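Shikimate dehydrogenase-like protein HI_0607 (Haemophilus influenzae, PDB 1NPY) catalyses the NADP(+)-dependent oxidation of shikimate to 3-dehydroshikimate in vitro, though so weakly that shikimate may not be its biological substrate. Local coordinates at residues T6-S11 with L55-C60; E112-N117 with G229-S234; E68-F73 with E85-I90. One frame throughout, in Å; residues are numbered along the deposited sequence.

Interaction 1 (T6-S11 with L55-C60)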
ATOM      1  N   THR A   6     -15.564  20.333 -13.912  1.00 11.39           N
ATOM      2  CA  THR A   6     -14.471  19.829 -13.084  1.00 11.01           C
ATOM      3  C   THR A   6     -14.880  18.464 -12.547  1.00  9.99           C
ATOM      4  O   THR A   6     -15.999  18.283 -12.052  1.00 10.69           O
ATOM      5  CB  THR A   6     -14.258  20.766 -11.887  1.00 11.52           C
ATOM      6  OG1 THR A   6     -13.902  22.071 -12.346  1.00 10.32           O
ATOM      7  CG2 THR A   6     -13.104  20.328 -10.993  1.00 10.52           C
ATOM      8  N   GLN A   7     -13.971  17.502 -12.650  1.00  9.70           N
ATOM      9  CA  GLN A   7     -14.245  16.174 -12.120  1.00 10.57           C
ATOM     10  C   GLN A   7     -13.818  16.094 -10.655  1.00 10.20           C
ATOM     11  O   GLN A   7     -12.747  16.574 -10.312  1.00 11.00           O
ATOM     12  CB  GLN A   7     -13.564  15.113 -12.970  1.00 10.62           C
ATOM     13  CG  GLN A   7     -14.189  15.133 -14.376  1.00 16.07           C
ATOM     14  CD  GLN A   7     -13.209  15.268 -15.537  1.00 27.02           C
ATOM     15  OE1 GLN A   7     -12.830  14.253 -16.129  1.00 25.70           O
ATOM     16  NE2 GLN A   7     -12.849  16.510 -15.907  1.00 33.49           N
ATOM     17  N   LEU A   8     -14.639  15.473  -9.814  1.00  9.45           N
ATOM     18  CA  LEU A   8     -14.268  15.243  -8.413  1.00  9.26           C
ATOM     19  C   LEU A   8     -13.717  13.834  -8.228  1.00  8.48           C
ATOM     20  O   LEU A   8     -14.326  12.840  -8.647  1.00  8.06           O
ATOM     21  CB  LEU A   8     -15.467  15.445  -7.498  1.00 10.09           C
ATOM     22  CG  LEU A   8     -15.263  15.140  -6.016  1.00 10.04           C
ATOM     23  CD1 LEU A   8     -14.225  16.020  -5.361  1.00  7.81           C
ATOM     24  CD2 LEU A   8     -16.605  15.257  -5.304  1.00  9.14           C
ATOM     25  N   CYS A   9     -12.538  13.751  -7.623  1.00  7.16           N
ATOM     26  CA  CYS A   9     -12.014  12.498  -7.132  1.00  6.37           C
ATOM     27  C   CYS A   9     -11.928  12.652  -5.614  1.00  7.19           C
ATOM     28  O   CYS A   9     -11.930  13.786  -5.095  1.00  7.86           O
ATOM     29  CB  CYS A   9     -10.648  12.137  -7.705  1.00  7.03           C
ATOM     30  SG  CYS A   9     -10.770  11.711  -9.454  1.00 10.23           S
ATOM     31  N   MET A  10     -11.935  11.516  -4.942  1.00  6.66           N
ATOM     32  CA  MET A  10     -12.151  11.557  -3.496  1.00  7.62           C
ATOM     33  C   MET A  10     -11.630  10.335  -2.761  1.00  8.25           C
ATOM     34  O   MET A  10     -11.101   9.396  -3.367  1.00  7.76           O
ATOM     35  CB  MET A  10     -13.655  11.683  -3.253  1.00  8.69           C
ATOM     36  CG  MET A  10     -14.524  10.512  -3.685  1.00  9.62           C
ATOM     37  SD  MET A  10     -16.240  10.740  -3.227  1.00 14.13           S
ATOM     38  CE  MET A  10     -16.167  10.091  -1.573  1.00 11.45           C
ATOM     39  N   SER A  11     -11.754  10.370  -1.435  1.00  8.90           N
ATOM     40  CA  SER A  11     -11.467   9.181  -0.643  1.00  8.53           C
ATOM     41  C   SER A  11     -12.566   9.032   0.428  1.00  8.34           C
ATOM     42  O   SER A  11     -13.243  10.001   0.775  1.00  8.09           O
ATOM     43  CB  SER A  11     -10.110   9.260   0.036  1.00 10.29           C
ATOM     44  OG  SER A  11     -10.032  10.279   1.010  1.00 10.81           O
ATOM     45  N   LEU A  55     -23.712  10.541  -8.602  1.00 10.85           N
ATOM     46  CA  LEU A  55     -23.240  11.910  -8.749  1.00 10.24           C
ATOM     47  C   LEU A  55     -22.175  12.054  -9.814  1.00  9.82           C
ATOM     48  O   LEU A  55     -21.768  13.169 -10.118  1.00 10.86           O
ATOM     49  CB  LEU A  55     -22.700  12.417  -7.419  1.00 10.47           C
ATOM     50  CG  LEU A  55     -23.719  12.527  -6.286  1.00 10.53           C
ATOM     51  CD1 LEU A  55     -23.032  12.875  -4.989  1.00 11.90           C
ATOM     52  CD2 LEU A  55     -24.812  13.531  -6.580  1.00 14.03           C
ATOM     53  N   GLY A  56     -21.769  10.945 -10.421  1.00 10.21           N
ATOM     54  CA  GLY A  56     -20.751  10.993 -11.450  1.00  9.99           C
ATOM     55  C   GLY A  56     -19.375  11.366 -10.927  1.00 10.48           C
ATOM     56  O   GLY A  56     -18.550  11.878 -11.679  1.00 11.80           O
ATOM     57  N   ILE A  57     -19.075  11.022  -9.682  1.00 10.34           N
ATOM     58  CA  ILE A  57     -17.747  11.222  -9.110  1.00  9.24           C
ATOM     59  C   ILE A  57     -16.803  10.239  -9.821  1.00  9.14           C
ATOM     60  O   ILE A  57     -17.126   9.080  -9.987  1.00  8.33           O
ATOM     61  CB  ILE A  57     -17.848  11.015  -7.575  1.00 10.15           C
ATOM     62  CG1 ILE A  57     -18.651  12.187  -6.995  1.00 10.31           C
ATOM     63  CG2 ILE A  57     -16.492  10.772  -6.963  1.00 11.24           C
ATOM     64  CD1 ILE A  57     -18.958  12.143  -5.518  1.00 10.92           C
ATOM     65  N   ARG A  58     -15.631  10.687 -10.256  1.00  8.58           N
ATOM     66  CA  ARG A  58     -14.764   9.903 -11.113  1.00  8.34           C
ATOM     67  C   ARG A  58     -13.973   8.805 -10.429  1.00  7.60           C
ATOM     68  O   ARG A  58     -13.800   7.712 -10.963  1.00  6.67           O
ATOM     69  CB  ARG A  58     -13.767  10.869 -11.743  1.00  8.46           C
ATOM     70  CG  ARG A  58     -12.675  10.249 -12.577  1.00  7.93           C
ATOM     71  CD  ARG A  58     -13.126   9.313 -13.664  1.00 12.19           C
ATOM     72  NE  ARG A  58     -11.981   8.690 -14.308  1.00  9.46           N
ATOM     73  CZ  ARG A  58     -12.024   7.669 -15.144  1.00 12.29           C
ATOM     74  NH1 ARG A  58     -13.177   7.083 -15.427  1.00  9.96           N
ATOM     75  NH2 ARG A  58     -10.899   7.182 -15.668  1.00 13.52           N
ATOM     76  N   GLY A  59     -13.498   9.096  -9.222  1.00  7.56           N
ATOM     77  CA  GLY A  59     -12.513   8.228  -8.604  1.00  8.24           C
ATOM     78  C   GLY A  59     -12.684   8.287  -7.098  1.00  8.24           C
ATOM     79  O   GLY A  59     -12.995   9.343  -6.572  1.00  8.40           O
ATOM     80  N   CYS A  60     -12.554   7.151  -6.424  1.00  8.27           N
ATOM     81  CA  CYS A  60     -12.646   7.142  -4.958  1.00  7.25           C
ATOM     82  C   CYS A  60     -11.651   6.165  -4.318  1.00  8.19           C
ATOM     83  O   CYS A  60     -11.746   4.944  -4.501  1.00 10.18           O
ATOM     84  CB  CYS A  60     -14.093   6.802  -4.554  1.00  8.03           C
ATOM     85  SG  CYS A  60     -14.405   6.842  -2.757  1.00 11.44           S
TER
HETATM   86  O   HOH W   1     -17.137  14.414 -10.955  1.00 15.39           O
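With CG set between its own backbone N and carbonyl carbon (chi1 65°) and a bend at chi3 (-86°), M10 brings its thioether over I57 and its CG against C60. The evidence is in the distances: M10 SD lies 3.7 Å from I57 CG2, the two side chains crossing at about a right angle, and M10 CG is 3.8 Å from C60 SG. L8 runs side by side with I57, pointing the same way, and meets the CD1 that M10 SD also touches, L8 CD2 to I57 CD1 3.9 Å. I57 is thus met by both L8 and M10, and V52 of helix 45-55 touches both I57 and M10. C9 points to the other face of the sheet, where its SG meets CB and CG of R58; the guanidinium of R58 leads away to the carbonyl of Y250 and to D93.

Two backbone bonds fix the alignment: R58 N reaches L8 O at 3.0 Å, and M10 N meets G59 O at 2.9 Å. A water bridges L8 N and G56 O where the strands have not yet paired. The polar N of G59 is buried here without a partner in the model. G56, with positive phi, closes helix 45-55 in a Schellman motif, and the chain then enters strand 59-62 parallel to 7-12. Strand 35-40, helix 45-55 and strand 59-62 form a beta-alpha-beta crossover, with 7-12 between its two strands, in the N-terminal, substrate-binding part of a shikimate dehydrogenase fold.

Interaction 2 (E112-N117 with G229-S234)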
ATOM      1  N   GLU A 112       9.769  -5.368  -8.742  1.00 14.61           N
ATOM      2  CA  GLU A 112      10.390  -5.222 -10.053  1.00 17.51           C
ATOM      3  C   GLU A 112      11.436  -4.108 -10.093  1.00 16.98           C
ATOM      4  O   GLU A 112      12.560  -4.297 -10.562  1.00 17.33           O
ATOM      5  CB  GLU A 112       9.312  -4.973 -11.105  1.00 18.60           C
ATOM      6  CG  GLU A 112       9.922  -4.853 -12.494  1.00 23.17           C
ATOM      7  CD  GLU A 112       8.880  -4.899 -13.592  1.00 31.60           C
ATOM      8  OE1 GLU A 112       8.548  -3.822 -14.134  1.00 37.04           O
ATOM      9  OE2 GLU A 112       8.419  -6.014 -13.923  1.00 37.85           O
ATOM     10  N   LYS A 113      11.077  -2.931  -9.595  1.00 16.66           N
ATOM     11  CA  LYS A 113      11.973  -1.784  -9.628  1.00 16.81           C
ATOM     12  C   LYS A 113      13.329  -2.067  -8.997  1.00 16.68           C
ATOM     13  O   LYS A 113      14.372  -1.707  -9.534  1.00 16.98           O
ATOM     14  CB  LYS A 113      11.336  -0.595  -8.918  1.00 17.72           C
ATOM     15  CG  LYS A 113      12.244   0.610  -8.928  1.00 22.47           C
ATOM     16  CD  LYS A 113      11.534   1.851  -8.417  1.00 26.50           C
ATOM     17  CE  LYS A 113      12.544   2.967  -8.200  1.00 30.68           C
ATOM     18  NZ  LYS A 113      11.792   4.250  -8.128  1.00 32.98           N
ATOM     19  N   TYR A 114      13.315  -2.747  -7.865  1.00 15.51           N
ATOM     20  CA  TYR A 114      14.525  -3.083  -7.124  1.00 15.83           C
ATOM     21  C   TYR A 114      15.160  -4.400  -7.593  1.00 15.82           C
ATOM     22  O   TYR A 114      16.127  -4.892  -6.997  1.00 15.45           O
ATOM     23  CB  TYR A 114      14.203  -3.091  -5.629  1.00 16.33           C
ATOM     24  CG  TYR A 114      14.142  -1.703  -5.027  1.00 16.26           C
ATOM     25  CD1 TYR A 114      15.301  -1.084  -4.582  1.00 19.73           C
ATOM     26  CD2 TYR A 114      12.951  -0.989  -4.991  1.00 16.13           C
ATOM     27  CE1 TYR A 114      15.276   0.191  -4.063  1.00 21.87           C
ATOM     28  CE2 TYR A 114      12.910   0.285  -4.492  1.00 17.21           C
ATOM     29  CZ  TYR A 114      14.077   0.863  -4.019  1.00 21.06           C
ATOM     30  OH  TYR A 114      14.069   2.136  -3.513  1.00 23.05           O
ATOM     31  N   HIS A 115      14.620  -4.980  -8.659  1.00 15.98           N
ATOM     32  CA  HIS A 115      15.122  -6.231  -9.234  1.00 18.67           C
ATOM     33  C   HIS A 115      15.320  -7.311  -8.178  1.00 17.44           C
ATOM     34  O   HIS A 115      16.366  -7.972  -8.093  1.00 17.92           O
ATOM     35  CB  HIS A 115      16.421  -5.972  -9.984  1.00 19.68           C
ATOM     36  CG  HIS A 115      16.333  -4.855 -10.970  1.00 25.69           C
ATOM     37  ND1 HIS A 115      15.511  -4.902 -12.076  1.00 32.41           N
ATOM     38  CD2 HIS A 115      16.996  -3.676 -11.037  1.00 30.94           C
ATOM     39  CE1 HIS A 115      15.658  -3.791 -12.774  1.00 30.82           C
ATOM     40  NE2 HIS A 115      16.550  -3.031 -12.165  1.00 31.98           N
ATOM     41  N   LEU A 116      14.315  -7.489  -7.329  1.00 15.81           N
ATOM     42  CA  LEU A 116      14.451  -8.497  -6.287  1.00 15.88           C
ATOM     43  C   LEU A 116      14.439  -9.848  -6.987  1.00 16.06           C
ATOM     44  O   LEU A 116      13.697 -10.050  -7.941  1.00 16.85           O
ATOM     45  CB  LEU A 116      13.308  -8.434  -5.269  1.00 15.77           C
ATOM     46  CG  LEU A 116      13.239  -7.070  -4.580  1.00 14.24           C
ATOM     47  CD1 LEU A 116      12.268  -7.111  -3.423  1.00 12.60           C
ATOM     48  CD2 LEU A 116      14.603  -6.583  -4.064  1.00 16.30           C
ATOM     49  N   ASN A 117      15.254 -10.754  -6.465  1.00 17.43           N
ATOM     50  CA  ASN A 117      15.551 -12.064  -7.046  1.00 18.62           C
ATOM     51  C   ASN A 117      14.517 -13.077  -6.560  1.00 17.59           C
ATOM     52  O   ASN A 117      14.485 -13.390  -5.361  1.00 16.87           O
ATOM     53  CB  ASN A 117      16.932 -12.430  -6.497  1.00 19.86           C
ATOM     54  CG  ASN A 117      17.449 -13.770  -6.977  1.00 24.10           C
ATOM     55  OD1 ASN A 117      18.581 -14.141  -6.645  1.00 34.41           O
ATOM     56  ND2 ASN A 117      16.657 -14.482  -7.763  1.00 24.28           N
ATOM     57  N   GLY A 229      24.998  -1.304   5.043  1.00 14.51           N
ATOM     58  CA  GLY A 229      25.110  -1.233   3.598  1.00 16.02           C
ATOM     59  C   GLY A 229      24.208  -2.158   2.811  1.00 16.02           C
ATOM     60  O   GLY A 229      24.555  -2.596   1.708  1.00 16.01           O
ATOM     61  N   LYS A 230      23.031  -2.433   3.370  1.00 15.04           N
ATOM     62  CA  LYS A 230      22.059  -3.299   2.718  1.00 16.09           C
ATOM     63  C   LYS A 230      21.153  -2.429   1.835  1.00 15.55           C
ATOM     64  O   LYS A 230      21.090  -1.217   2.019  1.00 15.69           O
ATOM     65  CB  LYS A 230      21.224  -4.017   3.782  1.00 14.55           C
ATOM     66  CG  LYS A 230      21.996  -4.753   4.861  1.00 17.12           C
ATOM     67  CD  LYS A 230      22.993  -5.719   4.247  1.00 18.56           C
ATOM     68  CE  LYS A 230      23.625  -6.696   5.207  1.00 16.64           C
ATOM     69  NZ  LYS A 230      24.387  -7.756   4.475  1.00 17.16           N
ATOM     70  N   GLN A 231      20.471  -3.034   0.873  1.00 15.10           N
ATOM     71  CA  GLN A 231      19.472  -2.350   0.070  1.00 15.17           C
ATOM     72  C   GLN A 231      18.248  -2.111   0.940  1.00 14.33           C
ATOM     73  O   GLN A 231      17.890  -2.995   1.715  1.00 14.32           O
ATOM     74  CB  GLN A 231      19.099  -3.230  -1.114  1.00 15.78           C
ATOM     75  CG  GLN A 231      18.076  -2.633  -2.049  1.00 22.10           C
ATOM     76  CD  GLN A 231      17.859  -3.502  -3.271  1.00 29.13           C
ATOM     77  OE1 GLN A 231      18.734  -3.600  -4.128  1.00 36.74           O
ATOM     78  NE2 GLN A 231      16.700  -4.139  -3.351  1.00 32.41           N
ATOM     79  N   THR A 232      17.667  -0.922   0.879  1.00 14.44           N
ATOM     80  CA  THR A 232      16.427  -0.641   1.596  1.00 14.13           C
ATOM     81  C   THR A 232      15.307  -0.100   0.717  1.00 13.89           C
ATOM     82  O   THR A 232      15.544   0.613  -0.259  1.00 14.62           O
ATOM     83  CB  THR A 232      16.621   0.359   2.726  1.00 13.95           C
ATOM     84  OG1 THR A 232      17.051   1.625   2.215  1.00 17.24           O
ATOM     85  CG2 THR A 232      17.665  -0.066   3.710  1.00 13.93           C
ATOM     86  N   ILE A 233      14.093  -0.491   1.083  1.00 11.97           N
ATOM     87  CA  ILE A 233      12.834  -0.027   0.500  1.00 12.60           C
ATOM     88  C   ILE A 233      11.964   0.461   1.651  1.00 12.83           C
ATOM     89  O   ILE A 233      11.768  -0.287   2.599  1.00 11.12           O
ATOM     90  CB  ILE A 233      12.117  -1.164  -0.254  1.00 12.37           C
ATOM     91  CG1 ILE A 233      13.095  -1.835  -1.213  1.00 14.30           C
ATOM     92  CG2 ILE A 233      10.899  -0.631  -1.051  1.00 14.61           C
ATOM     93  CD1 ILE A 233      12.481  -2.976  -1.955  1.00 12.47           C
ATOM     94  N   SER A 234      11.482   1.700   1.591  1.00 13.97           N
ATOM     95  CA  SER A 234      10.826   2.339   2.724  1.00 15.31           C
ATOM     96  C   SER A 234       9.341   2.445   2.439  1.00 14.91           C
ATOM     97  O   SER A 234       8.940   2.400   1.282  1.00 12.43           O
ATOM     98  CB  SER A 234      11.437   3.734   2.908  1.00 18.02           C
ATOM     99  OG  SER A 234      10.456   4.604   3.435  1.00 22.34           O
TER
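Y114 leaves the end of helix 102-113 with its side chain directed at strand 231-233, and its atoms can be followed in turn. CB lies 3.5 Å from NE2 of Q231. CG and CD2 both meet the I233 side chain, Y114 CD2 being 3.7 Å from I233 CD1, while CD1 of the tyrosine faces the Q231 amide. Farther out, CE1 approaches the carbonyl O of T232 at 3.8 Å, CE2 lies near I233 CG1 and CG2, and the terminal OH is still 3.9 Å from T232 O, too far to count as a bond.

The main feature is a CH-pi contact: I233 CG1 sits 3.8 Å from the ring centroid and only 6° off the ring normal, so it covers the middle of one face. I233 CG1 is placed anti to its carbonyl carbon (chi1 -50°) and CD1 continues extended, which carries the chain across the ring towards CG, the two side chains sliding past each other in opposite directions. Q231 approaches obliquely, its amide plane 49° from the ring. Its extended chain delivers NE2 to L116 CD2 at 3.3 Å, and L116 in turn packs on V208 and F143.

H115, with positive phi, is the C-prime residue of a Schellman motif that ends helix 102-113, its N bonded to E112 O at 2.9 Å. The contact thus joins the C-terminal end of this helix to strand 231-233, an outermost strand of the parallel sheet in the Rossmann-type, NADP-binding domain.

Interaction 3 (E68-F73 with E85-I90)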
ATOM      1  N   GLU A  68     -13.315  -3.888   2.480  1.00 10.41           N
ATOM      2  CA  GLU A  68     -14.137  -5.036   2.107  1.00 11.70           C
ATOM      3  C   GLU A  68     -15.637  -4.764   2.015  1.00 11.47           C
ATOM      4  O   GLU A  68     -16.313  -5.281   1.123  1.00 10.90           O
ATOM      5  CB  GLU A  68     -13.885  -6.208   3.053  1.00 13.08           C
ATOM      6  CG  GLU A  68     -12.433  -6.640   3.097  1.00 17.73           C
ATOM      7  CD  GLU A  68     -11.544  -5.766   3.959  1.00 24.74           C
ATOM      8  OE1 GLU A  68     -12.010  -5.286   5.019  1.00 27.45           O
ATOM      9  OE2 GLU A  68     -10.365  -5.568   3.560  1.00 32.48           O
ATOM     10  N   THR A  69     -16.156  -3.947   2.923  1.00 12.01           N
ATOM     11  CA  THR A  69     -17.590  -3.633   2.893  1.00 11.42           C
ATOM     12  C   THR A  69     -18.065  -2.857   1.672  1.00 10.92           C
ATOM     13  O   THR A  69     -19.254  -2.907   1.369  1.00 10.59           O
ATOM     14  CB  THR A  69     -18.096  -2.940   4.181  1.00 12.21           C
ATOM     15  OG1 THR A  69     -17.424  -1.690   4.392  1.00 10.95           O
ATOM     16  CG2 THR A  69     -17.805  -3.791   5.426  1.00 14.15           C
ATOM     17  N   CYS A  70     -17.176  -2.144   0.969  1.00  8.72           N
ATOM     18  CA  CYS A  70     -17.571  -1.506  -0.270  1.00  8.25           C
ATOM     19  C   CYS A  70     -17.847  -2.495  -1.411  1.00  9.00           C
ATOM     20  O   CYS A  70     -18.494  -2.143  -2.390  1.00  8.89           O
ATOM     21  CB  CYS A  70     -16.496  -0.511  -0.747  1.00  7.75           C
ATOM     22  SG  CYS A  70     -14.944  -1.210  -1.347  1.00 10.79           S
ATOM     23  N   MET A  71     -17.323  -3.707  -1.334  1.00 10.13           N
ATOM     24  CA  MET A  71     -17.221  -4.561  -2.506  1.00 10.78           C
ATOM     25  C   MET A  71     -18.568  -5.002  -3.095  1.00 11.60           C
ATOM     26  O   MET A  71     -18.692  -5.062  -4.315  1.00  9.97           O
ATOM     27  CB  MET A  71     -16.314  -5.752  -2.202  1.00 11.66           C
ATOM     28  CG  MET A  71     -14.880  -5.318  -1.914  1.00 10.71           C
ATOM     29  SD  MET A  71     -13.695  -6.633  -1.617  1.00 13.44           S
ATOM     30  CE  MET A  71     -13.716  -7.516  -3.080  1.00 14.31           C
ATOM     31  N   PRO A  72     -19.567  -5.299  -2.269  1.00 11.83           N
ATOM     32  CA  PRO A  72     -20.893  -5.677  -2.779  1.00 12.57           C
ATOM     33  C   PRO A  72     -21.545  -4.639  -3.687  1.00 12.25           C
ATOM     34  O   PRO A  72     -22.464  -4.929  -4.454  1.00 12.39           O
ATOM     35  CB  PRO A  72     -21.700  -5.870  -1.497  1.00 13.77           C
ATOM     36  CG  PRO A  72     -20.718  -6.312  -0.499  1.00 15.21           C
ATOM     37  CD  PRO A  72     -19.513  -5.422  -0.804  1.00 12.33           C
ATOM     38  N   PHE A  73     -21.040  -3.411  -3.624  1.00 11.00           N
ATOM     39  CA  PHE A  73     -21.667  -2.296  -4.323  1.00 11.21           C
ATOM     40  C   PHE A  73     -20.952  -1.909  -5.616  1.00 11.51           C
ATOM     41  O   PHE A  73     -21.327  -0.936  -6.264  1.00 13.04           O
ATOM     42  CB  PHE A  73     -21.802  -1.125  -3.343  1.00  9.72           C
ATOM     43  CG  PHE A  73     -22.557  -1.511  -2.109  1.00 10.82           C
ATOM     44  CD1 PHE A  73     -23.872  -1.950  -2.239  1.00 12.90           C
ATOM     45  CD2 PHE A  73     -21.909  -1.633  -0.897  1.00 11.71           C
ATOM     46  CE1 PHE A  73     -24.543  -2.447  -1.143  1.00 14.19           C
ATOM     47  CE2 PHE A  73     -22.591  -2.081   0.208  1.00 10.58           C
ATOM     48  CZ  PHE A  73     -23.908  -2.500   0.069  1.00 10.92           C
ATOM     49  N   GLU A  85      -8.718  -9.894  -2.005  1.00 14.81           N
ATOM     50  CA  GLU A  85     -10.120  -9.653  -1.670  1.00 15.86           C
ATOM     51  C   GLU A  85     -10.312  -8.387  -0.840  1.00 13.90           C
ATOM     52  O   GLU A  85     -10.931  -8.366   0.220  1.00 12.96           O
ATOM     53  CB  GLU A  85     -10.782 -10.899  -1.069  1.00 18.51           C
ATOM     54  CG  GLU A  85     -10.797 -12.078  -2.041  1.00 22.93           C
ATOM     55  CD  GLU A  85     -11.523 -11.896  -3.377  1.00 29.21           C
ATOM     56  OE1 GLU A  85     -11.274 -12.745  -4.273  1.00 28.87           O
ATOM     57  OE2 GLU A  85     -12.333 -10.963  -3.613  1.00 27.22           O
ATOM     58  N   SER A  86      -9.739  -7.293  -1.332  1.00 12.12           N
ATOM     59  CA  SER A  86      -9.788  -6.012  -0.635  1.00 12.06           C
ATOM     60  C   SER A  86      -9.602  -4.917  -1.680  1.00 11.42           C
ATOM     61  O   SER A  86      -8.692  -5.037  -2.494  1.00 12.47           O
ATOM     62  CB  SER A  86      -8.620  -5.904   0.351  1.00 12.84           C
ATOM     63  OG  SER A  86      -8.748  -4.793   1.220  1.00 16.50           O
ATOM     64  N   VAL A  87     -10.381  -3.843  -1.610  1.00  9.47           N
ATOM     65  CA  VAL A  87     -10.376  -2.743  -2.566  1.00 10.20           C
ATOM     66  C   VAL A  87      -9.869  -1.468  -1.910  1.00  9.90           C
ATOM     67  O   VAL A  87     -10.332  -1.115  -0.814  1.00 10.71           O
ATOM     68  CB  VAL A  87     -11.805  -2.490  -3.081  1.00 10.62           C
ATOM     69  CG1 VAL A  87     -11.905  -1.234  -3.934  1.00 10.27           C
ATOM     70  CG2 VAL A  87     -12.248  -3.679  -3.927  1.00  9.47           C
ATOM     71  N   ASN A  88      -8.955  -0.757  -2.562  1.00  8.72           N
ATOM     72  CA  ASN A  88      -8.546   0.562  -2.080  1.00  7.36           C
ATOM     73  C   ASN A  88      -8.758   1.664  -3.120  1.00  7.85           C
ATOM     74  O   ASN A  88      -8.465   2.832  -2.898  1.00  6.95           O
ATOM     75  CB  ASN A  88      -7.121   0.548  -1.537  1.00 10.66           C
ATOM     76  CG  ASN A  88      -6.090   0.810  -2.621  1.00  8.18           C
ATOM     77  OD1 ASN A  88      -6.343   0.432  -3.766  1.00  8.33           O
ATOM     78  ND2 ASN A  88      -4.963   1.463  -2.284  1.00  7.61           N
ATOM     79  N   THR A  89      -9.324   1.306  -4.265  1.00  7.35           N
ATOM     80  CA  THR A  89      -9.491   2.244  -5.379  1.00  8.09           C
ATOM     81  C   THR A  89     -10.724   1.912  -6.204  1.00  8.77           C
ATOM     82  O   THR A  89     -10.871   0.762  -6.598  1.00  9.25           O
ATOM     83  CB  THR A  89      -8.321   2.143  -6.363  1.00  9.20           C
ATOM     84  OG1 THR A  89      -7.107   2.360  -5.634  1.00  7.90           O
ATOM     85  CG2 THR A  89      -8.391   3.254  -7.371  1.00 10.14           C
ATOM     86  N   ILE A  90     -11.593   2.897  -6.445  1.00  7.22           N
ATOM     87  CA  ILE A  90     -12.729   2.734  -7.344  1.00  9.30           C
ATOM     88  C   ILE A  90     -12.624   3.764  -8.456  1.00  8.96           C
ATOM     89  O   ILE A  90     -12.390   4.942  -8.189  1.00  8.07           O
ATOM     90  CB  ILE A  90     -14.048   2.942  -6.556  1.00  8.80           C
ATOM     91  CG1 ILE A  90     -14.146   1.978  -5.375  1.00  9.66           C
ATOM     92  CG2 ILE A  90     -15.239   2.810  -7.477  1.00 12.14           C
ATOM     93  CD1 ILE A  90     -15.104   2.432  -4.321  1.00  9.71           C
TER
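A type I beta turn from E68 to M71, directly after the inferred catalytic residue K67, packs against the chain that leads from a helix-ending Schellman motif at E85 into strand 89-93. The turn is evidenced by M71 N bonding to E68 O at 3.1 Å, and F73 N to C70 O continues it into a 3-10 segment.

Across the contact, E68 and S86 make the hydrogen bond: S86 OG donates to E68 OE2 at 2.9 Å, met on the anti side and 26° out of the carboxylate plane. E68 folds back at chi2 (79°) to offer that oxygen, and its CG rests on the carbonyl O of E85. M71 bends at chi3 (61°), which turns its thioether over the backbone of E85; M71 SD is 3.7 Å from E85 O, and M71 CE comes to 3.8 Å from E85 OE2, the two side chains crossing at about a right angle. Nearer its root, M71 CG packs 3.7 Å from V87 CG2. C70 directs SG at V87, 3.8 Å from CB. Thus V87 receives C70 at CB and CG1, and M71 at CG2; A99 and L74 also touch it.

S86 also touches the side chain of K67 and gives its carbonyl to N101. Because OG donates its proton to E68, that bond probably fixes the hydroxyl's orientation close to K67, and the carboxylate probably adds negative charge to the surroundings of the site, while the contacts of C70 SG with V87 CB and of M71 CG with V87 CG2 are apolar.

Overall arrangement
From the N terminus, strand 7-12 is the first element, and interaction 1 closes the loop that returns through helix 45-55 to strand 59-62. Interaction 3 follows in series with a much shorter loop of 11 intervening residues, which holds strand 76-77 and helix 79-82. These two touch: C60 O and I90 N, 2.8 Å apart, probably share a hydrogen bond between neighbouring strands 59-62 and 89-93. Interaction 2 opens later and closes over 111 residues, joining the end of helix 102-113 to strand 231-233 of the parallel sheet. No loops nest or cross. Interaction 2 lies across the chain's centre from both others, its centre about 35 Å from that of interaction 1 and about 30 Å from that of interaction 3.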